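Local coordinates for putative extracellular solute-binding protein (Bordetella bronchiseptica, PDB 4P56) that binds mandelate and probably delivers it, or related small carboxylates, to a TRAP-type membrane transporter as its periplasmic receptor, at residues E28-S33 against T62-P67; S32-P37 against V87-H92; R139-Y144 against V240-D245. All blocks are in the same frame, centred on the assembly; numbering follows the deposited sequence.

Near the N terminus the chain runs from strand 28-31 through helix 40-56 to strand 62-65, and contact 1 closes this beta-alpha-beta unit. Contact 2 starts from the same stretch, sharing Ser32 and Ser33, and reaches further along the chain to strand 87-91, so the two loops overlap, neither containing the other. The chain then forms strand 139-145, whose loop to strand 237-242 is closed by contact 3 after contact 2 has ended. Strand 87-91 lies between strands 28-31 and 237-242: Val87 N bonds to Thr30 O on one side, while Thr88 O accepts from Ile241 N on the other. Together the contacts tie the two-stranded parallel sheet, the antiparallel sheet and the pocket loop carrying Trp34.

Contact 1 of 3, residues E28-S33 against T62-P67; sequences ELTLSS and TLRLLP
Glu28 to Leu31 pair in parallel register with Thr62 to Leu65, the two short strand axes 4.5 Å apart and crossing at -34°. The backbone ladder alternates: Leu29 donates to Thr62 O and accepts from Arg64 N, then Leu31 N donates to Arg64 O, and Leu66 N continues the pattern onto Leu31 O at 2.9 Å. Past this bond a water bridges the two backbones, accepting from Ser33 N at 2.9 Å and donating to Leu66 O. Side chains divide between two faces. On the one with Glu28, Thr30, Thr62 and Arg64, a salt bridge joins Arg64 NE to Glu28 OE1 at 3.0 Å. The oxygen lies near the guanidinium plane, yet the donor meets it from above the carboxylate, whose plane is turned 74° from the guanidinium. Arg64 reaches this position through a bend at chi3 (52°), which also brings one face of its guanidinium over Thr30 CG2, 3.6 Å from NH2. On the other face Leu29 CB meets Leu63 CD2, and Leu31 CD2 meets Leu65 CD1 at 3.9 Å; helix 40-56 packs here, with Met47 against Leu31 and Trp49 against Leu63. The pair thus has the two-sided character of a beta-alpha-beta crossover: Leu31 and Leu63 pack on the connecting helix, while the charged pair, on exposed residues, probably adds only modestly to the backbone bonds.

Contact 2 of 3, residues S32-P37 against V87-H92; sequences SSWLPP and VTFVSH
Trp34 NE1 donates to Phe89 O at 2.9 Å, with an N-H...O angle of 161°; the acceptor lies close to the indole plane, although the donor is tilted from the carbonyl plane. The same two residues also meet through their rings, Phe89 CE2 sitting over one indole face, 3.3 Å from Trp34 CE2, with the planes oblique at 34°. Both rings swing between their own backbone N and carbonyl carbon, which turns them into each other. Leu35 CD1 also packs against Phe89 CE2, at 3.7 Å. Further back, two bonds hold Ser32: its N donates to Val87 O at 3.3 Å, and its O accepts from Thr88 OG1 at 2.8 Å. Its own hydroxyl is engaged by His76 and Val70 N. Ser33 OG lies at the edge of the Phe89 ring but spends its proton on Leu35 O, 2.8 Å away, a bond within the loop. Trp34 lines the mandelate pocket, along with Tyr94, whose ring it meets. Its indole N-H is committed to the strand rather than to the ligand, and the bond, with Phe89 against one face, probably helps to set how the indole is presented to the pocket.

Contact 3 of 3, residues R139-Y144 against V240-D245; sequences RLLGIY and VIINRD
Ile242 CG2 is the apolar hub, packed against both Leu141 CG at 3.8 Å and Arg139 CB at 3.6 Å. Leu141 comes obliquely across the isoleucine, whereas the aliphatic part of Arg139 runs alongside it. Further along, Val240 CG2 touches the edge of the Tyr144 ring at CE2, 3.9 Å away, and the two side chains cross at about a right angle; Phe45 and Trp49 of helix 40-56 pack on Val240 as well. Beneath these side chains the strands run antiparallel, at 156°. Arg139 and Ile242 form a hydrogen-bonded pair with two bonds, and Leu140 faces Ile241 in a non-hydrogen-bonded one. A classic beta bulge follows, where Leu141 and Gly142 both face Val240. Val240 O takes a bond from Leu141 N at 2.8 Å and a weak one from Gly142 N at 3.4 Å, while Val240 N returns one to Gly142 O. The helical backbone of Leu141 (psi -39°) places the extra residue and turns its side chain toward Ile242. At the polar edge the Arg139 chain bends at chi3 (-81°), and its guanidinium makes a cation-pi contact with Phe247. Tyr144 OH, at the far end, bonds to His238 of the mandelate pocket. The bulge thus lets Leu141 join the apolar layer without breaking the ladder, and Tyr144 probably helps to orient that pocket histidine as a second-shell residue.

Contact 1 of 3, residues E28-S33 against T62-P67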
# COMPACT_ATOMS: atom_id res chain seq x y z
N GLU A 28 -5.57 -25.24 9.41
CA GLU A 28 -4.98 -24.07 10.02
C GLU A 28 -4.00 -23.48 9.01
O GLU A 28 -3.05 -24.13 8.60
CB GLU A 28 -4.27 -24.48 11.30
CG GLU A 28 -3.90 -23.33 12.18
CD GLU A 28 -3.48 -23.78 13.56
OE1 GLU A 28 -2.74 -24.78 13.67
OE2 GLU A 28 -3.87 -23.13 14.55
N LEU A 29 -4.25 -22.26 8.58
CA LEU A 29 -3.40 -21.61 7.63
C LEU A 29 -2.36 -20.77 8.36
O LEU A 29 -2.71 -19.89 9.16
CB LEU A 29 -4.25 -20.74 6.72
CG LEU A 29 -5.26 -21.50 5.85
CD1 LEU A 29 -6.28 -20.52 5.24
CD2 LEU A 29 -4.55 -22.29 4.76
N THR A 30 -1.09 -21.00 8.09
CA THR A 30 -0.11 -20.16 8.74
C THR A 30 -0.01 -18.83 7.99
O THR A 30 -0.13 -18.78 6.76
CB THR A 30 1.27 -20.84 8.82
OG1 THR A 30 1.70 -21.25 7.50
CG2 THR A 30 1.21 -22.06 9.74
N LEU A 31 0.23 -17.77 8.76
CA LEU A 31 0.32 -16.40 8.29
C LEU A 31 1.64 -15.79 8.78
O LEU A 31 1.91 -15.81 9.96
CB LEU A 31 -0.86 -15.60 8.84
CG LEU A 31 -0.75 -14.10 8.73
CD1 LEU A 31 -0.78 -13.63 7.27
CD2 LEU A 31 -1.91 -13.47 9.53
N SER A 32 2.47 -15.27 7.87
CA SER A 32 3.64 -14.52 8.30
C SER A 32 3.43 -13.03 8.04
O SER A 32 2.92 -12.66 6.99
CB SER A 32 4.91 -14.96 7.56
OG SER A 32 6.07 -14.30 8.07
N SER A 33 3.82 -12.21 9.00
CA SER A 33 3.77 -10.76 8.84
C SER A 33 5.15 -10.10 9.01
O SER A 33 5.91 -10.46 9.92
CB SER A 33 2.85 -10.18 9.90
OG SER A 33 3.01 -8.78 9.94
N THR A 62 -8.86 -21.76 9.94
CA THR A 62 -8.37 -20.68 10.79
C THR A 62 -7.03 -20.17 10.28
O THR A 62 -6.35 -20.85 9.48
CB THR A 62 -8.23 -21.18 12.22
OG1 THR A 62 -7.29 -22.25 12.23
CG2 THR A 62 -9.58 -21.69 12.73
N LEU A 63 -6.69 -18.95 10.70
CA LEU A 63 -5.41 -18.31 10.36
C LEU A 63 -4.58 -18.27 11.63
O LEU A 63 -5.05 -17.80 12.67
CB LEU A 63 -5.60 -16.87 9.95
CG LEU A 63 -6.29 -16.44 8.68
CD1 LEU A 63 -6.13 -14.93 8.61
CD2 LEU A 63 -5.67 -17.15 7.49
N ARG A 64 -3.35 -18.76 11.57
CA ARG A 64 -2.46 -18.71 12.74
C ARG A 64 -1.33 -17.76 12.41
O ARG A 64 -0.57 -18.01 11.48
CB ARG A 64 -1.94 -20.11 13.09
CG ARG A 64 -0.78 -20.15 14.11
CD ARG A 64 -0.68 -21.49 14.84
NE ARG A 64 -0.64 -22.65 13.95
CZ ARG A 64 0.46 -23.13 13.36
NH1 ARG A 64 1.64 -22.56 13.58
NH2 ARG A 64 0.38 -24.20 12.57
N LEU A 65 -1.25 -16.66 13.15
CA LEU A 65 -0.15 -15.70 13.00
C LEU A 65 1.14 -16.22 13.62
O LEU A 65 1.21 -16.48 14.82
CB LEU A 65 -0.49 -14.36 13.63
CG LEU A 65 0.58 -13.26 13.55
CD1 LEU A 65 0.98 -12.89 12.11
CD2 LEU A 65 0.11 -12.01 14.28
N LEU A 66 2.15 -16.40 12.79
CA LEU A 66 3.43 -16.91 13.26
C LEU A 66 4.07 -15.81 14.12
O LEU A 66 3.91 -14.63 13.83
CB LEU A 66 4.33 -17.27 12.04
CG LEU A 66 3.80 -18.44 11.20
CD1 LEU A 66 4.57 -18.60 9.87
CD2 LEU A 66 3.89 -19.76 12.00
N PRO A 67 4.80 -16.20 15.16
CA PRO A 67 5.36 -15.23 16.11
C PRO A 67 6.51 -14.37 15.54
O PRO A 67 6.83 -13.34 16.13
CB PRO A 67 5.85 -16.11 17.25
CG PRO A 67 6.23 -17.43 16.53
CD PRO A 67 5.21 -17.59 15.46
O HOH W 1 4.81 -13.60 11.39

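Contact 2 of 3, residues S32-P37 against V87-H92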
# COMPACT_ATOMS: atom_id res chain seq x y z
N SER A 32 2.47 -15.27 7.87
CA SER A 32 3.64 -14.52 8.30
C SER A 32 3.43 -13.03 8.04
O SER A 32 2.92 -12.66 6.99
CB SER A 32 4.91 -14.96 7.56
OG SER A 32 6.07 -14.30 8.07
N SER A 33 3.82 -12.21 9.00
CA SER A 33 3.77 -10.76 8.84
C SER A 33 5.15 -10.10 9.01
O SER A 33 5.91 -10.46 9.92
CB SER A 33 2.85 -10.18 9.90
OG SER A 33 3.01 -8.78 9.94
N TRP A 34 5.45 -9.14 8.14
CA TRP A 34 6.70 -8.40 8.23
C TRP A 34 6.47 -7.05 8.91
O TRP A 34 7.37 -6.22 8.97
CB TRP A 34 7.35 -8.24 6.85
CG TRP A 34 6.42 -7.87 5.70
CD1 TRP A 34 5.71 -8.74 4.93
CD2 TRP A 34 6.10 -6.55 5.22
NE1 TRP A 34 4.99 -8.05 3.98
CE2 TRP A 34 5.22 -6.71 4.14
CE3 TRP A 34 6.49 -5.26 5.60
CZ2 TRP A 34 4.69 -5.62 3.43
CZ3 TRP A 34 5.97 -4.18 4.89
CH2 TRP A 34 5.07 -4.36 3.84
N LEU A 35 5.25 -6.85 9.42
CA LEU A 35 4.91 -5.69 10.25
C LEU A 35 4.67 -6.11 11.70
O LEU A 35 4.27 -7.23 11.95
CB LEU A 35 3.65 -5.03 9.73
CG LEU A 35 3.82 -4.38 8.35
CD1 LEU A 35 2.48 -3.84 7.81
CD2 LEU A 35 4.86 -3.25 8.43
N PRO A 36 4.90 -5.20 12.65
CA PRO A 36 4.62 -5.50 14.06
C PRO A 36 3.17 -5.92 14.21
O PRO A 36 2.32 -5.45 13.45
CB PRO A 36 4.82 -4.16 14.76
CG PRO A 36 5.59 -3.34 13.85
CD PRO A 36 5.29 -3.79 12.46
N PRO A 37 2.87 -6.77 15.20
CA PRO A 37 1.50 -7.27 15.39
C PRO A 37 0.53 -6.17 15.81
O PRO A 37 -0.69 -6.34 15.65
CB PRO A 37 1.63 -8.30 16.53
CG PRO A 37 3.07 -8.46 16.82
CD PRO A 37 3.80 -7.28 16.22
N VAL A 87 -0.24 -17.98 3.97
CA VAL A 87 -0.85 -16.69 3.67
C VAL A 87 0.07 -15.54 4.06
O VAL A 87 0.77 -15.61 5.07
CB VAL A 87 -2.19 -16.53 4.45
CG1 VAL A 87 -2.81 -15.15 4.25
CG2 VAL A 87 -3.16 -17.68 4.05
N THR A 88 0.10 -14.50 3.25
CA THR A 88 0.75 -13.29 3.67
C THR A 88 0.22 -12.09 2.92
O THR A 88 -0.67 -12.22 2.10
CB THR A 88 2.28 -13.36 3.46
OG1 THR A 88 2.88 -12.35 4.25
CG2 THR A 88 2.62 -13.13 2.01
N PHE A 89 0.79 -10.92 3.23
CA PHE A 89 0.57 -9.71 2.42
C PHE A 89 1.90 -9.22 1.86
O PHE A 89 2.95 -9.39 2.50
CB PHE A 89 -0.09 -8.61 3.24
CG PHE A 89 0.70 -8.22 4.46
CD1 PHE A 89 0.65 -8.98 5.61
CD2 PHE A 89 1.49 -7.09 4.44
CE1 PHE A 89 1.39 -8.63 6.75
CE2 PHE A 89 2.24 -6.73 5.58
CZ PHE A 89 2.17 -7.49 6.72
N VAL A 90 1.87 -8.65 0.67
CA VAL A 90 3.09 -8.18 0.03
C VAL A 90 2.84 -6.79 -0.51
O VAL A 90 1.74 -6.50 -0.95
CB VAL A 90 3.53 -9.11 -1.14
CG1 VAL A 90 3.93 -10.48 -0.63
CG2 VAL A 90 2.43 -9.23 -2.18
N SER A 91 3.87 -5.95 -0.48
CA SER A 91 3.73 -4.63 -1.06
C SER A 91 4.16 -4.65 -2.52
O SER A 91 5.24 -5.10 -2.84
CB SER A 91 4.57 -3.58 -0.34
OG SER A 91 4.56 -2.38 -1.12
N HIS A 92 3.31 -4.11 -3.37
CA HIS A 92 3.59 -4.05 -4.79
C HIS A 92 4.79 -3.19 -5.10
O HIS A 92 5.43 -3.37 -6.13
CB HIS A 92 2.35 -3.56 -5.52
CG HIS A 92 1.31 -4.61 -5.57
ND1 HIS A 92 -0.03 -4.36 -5.33
CD2 HIS A 92 1.40 -5.92 -5.87
CE1 HIS A 92 -0.71 -5.49 -5.44
NE2 HIS A 92 0.14 -6.45 -5.77

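Contact 3 of 3, residues R139-Y144 against V240-D245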
# COMPACT_ATOMS: atom_id res chain seq x y z
N ARG A 139 -2.30 -17.83 -5.24
CA ARG A 139 -3.66 -17.36 -5.46
C ARG A 139 -3.79 -15.98 -4.90
O ARG A 139 -3.45 -15.73 -3.75
CB ARG A 139 -4.71 -18.27 -4.85
CG ARG A 139 -6.10 -17.64 -4.89
CD ARG A 139 -7.18 -18.53 -4.27
NE ARG A 139 -7.60 -19.54 -5.23
CZ ARG A 139 -8.60 -19.41 -6.10
NH1 ARG A 139 -9.35 -18.32 -6.12
NH2 ARG A 139 -8.86 -20.41 -6.93
N LEU A 140 -4.25 -15.04 -5.74
CA LEU A 140 -4.48 -13.68 -5.29
C LEU A 140 -5.87 -13.60 -4.67
O LEU A 140 -6.87 -13.82 -5.33
CB LEU A 140 -4.40 -12.71 -6.48
CG LEU A 140 -4.68 -11.23 -6.21
CD1 LEU A 140 -3.71 -10.63 -5.20
CD2 LEU A 140 -4.68 -10.43 -7.51
N LEU A 141 -5.93 -13.28 -3.39
CA LEU A 141 -7.22 -13.18 -2.71
C LEU A 141 -7.79 -11.74 -2.83
O LEU A 141 -8.99 -11.55 -3.03
CB LEU A 141 -7.10 -13.58 -1.24
CG LEU A 141 -6.83 -15.05 -0.97
CD1 LEU A 141 -6.62 -15.27 0.52
CD2 LEU A 141 -7.98 -15.98 -1.49
N GLY A 142 -6.93 -10.74 -2.73
CA GLY A 142 -7.42 -9.37 -2.74
C GLY A 142 -6.29 -8.36 -2.72
O GLY A 142 -5.14 -8.74 -2.53
N ILE A 143 -6.64 -7.10 -2.95
CA ILE A 143 -5.68 -6.02 -2.94
C ILE A 143 -6.29 -4.90 -2.12
O ILE A 143 -7.50 -4.72 -2.08
CB ILE A 143 -5.40 -5.51 -4.37
CG1 ILE A 143 -4.62 -6.55 -5.17
CG2 ILE A 143 -4.65 -4.19 -4.34
CD1 ILE A 143 -4.58 -6.25 -6.69
N TYR A 144 -5.45 -4.14 -1.45
CA TYR A 144 -5.87 -2.94 -0.75
C TYR A 144 -4.78 -1.88 -0.96
O TYR A 144 -3.70 -2.16 -1.46
CB TYR A 144 -6.12 -3.21 0.76
CG TYR A 144 -4.91 -3.74 1.53
CD1 TYR A 144 -3.89 -2.89 1.93
CD2 TYR A 144 -4.79 -5.07 1.83
CE1 TYR A 144 -2.79 -3.37 2.61
CE2 TYR A 144 -3.69 -5.56 2.52
CZ TYR A 144 -2.69 -4.70 2.90
OH TYR A 144 -1.59 -5.18 3.58
N VAL A 240 -3.08 -9.55 -0.76
CA VAL A 240 -3.16 -10.69 0.14
C VAL A 240 -3.21 -11.98 -0.73
O VAL A 240 -4.04 -12.11 -1.64
CB VAL A 240 -4.38 -10.58 1.05
CG1 VAL A 240 -4.51 -11.84 1.89
CG2 VAL A 240 -4.24 -9.36 1.94
N ILE A 241 -2.30 -12.91 -0.45
CA ILE A 241 -2.09 -14.08 -1.27
C ILE A 241 -2.12 -15.37 -0.44
O ILE A 241 -1.87 -15.35 0.78
CB ILE A 241 -0.74 -13.98 -2.06
CG1 ILE A 241 0.43 -13.76 -1.12
CG2 ILE A 241 -0.75 -12.76 -3.04
CD1 ILE A 241 1.78 -13.90 -1.76
N ILE A 242 -2.46 -16.48 -1.10
CA ILE A 242 -2.46 -17.79 -0.45
C ILE A 242 -1.83 -18.83 -1.35
O ILE A 242 -1.93 -18.80 -2.58
CB ILE A 242 -3.90 -18.20 0.00
CG1 ILE A 242 -3.85 -19.49 0.79
CG2 ILE A 242 -4.84 -18.30 -1.21
CD1 ILE A 242 -5.16 -19.78 1.57
N ASN A 243 -1.12 -19.74 -0.71
CA ASN A 243 -0.48 -20.81 -1.42
C ASN A 243 -1.57 -21.66 -2.09
O ASN A 243 -2.62 -21.94 -1.48
CB ASN A 243 0.29 -21.67 -0.42
CG ASN A 243 0.84 -22.93 -1.06
OD1 ASN A 243 0.16 -23.95 -1.07
ND2 ASN A 243 2.04 -22.85 -1.61
N ARG A 244 -1.35 -22.06 -3.34
CA ARG A 244 -2.40 -22.73 -4.11
C ARG A 244 -2.72 -24.12 -3.58
O ARG A 244 -3.87 -24.56 -3.62
CB ARG A 244 -2.02 -22.82 -5.60
CG ARG A 244 -2.09 -21.48 -6.27
CD ARG A 244 -1.67 -21.59 -7.74
NE ARG A 244 -2.04 -20.36 -8.42
CZ ARG A 244 -1.55 -19.96 -9.59
NH1 ARG A 244 -0.65 -20.72 -10.22
NH2 ARG A 244 -1.94 -18.81 -10.10
N ASP A 245 -1.71 -24.83 -3.12
CA ASP A 245 -1.93 -26.16 -2.55
C ASP A 245 -2.75 -26.09 -1.26
O ASP A 245 -3.66 -26.89 -1.04
CB ASP A 245 -0.59 -26.84 -2.32
CG ASP A 245 0.09 -27.22 -3.64
OD1 ASP A 245 -0.65 -27.46 -4.61
OD2 ASP A 245 1.35 -27.28 -3.71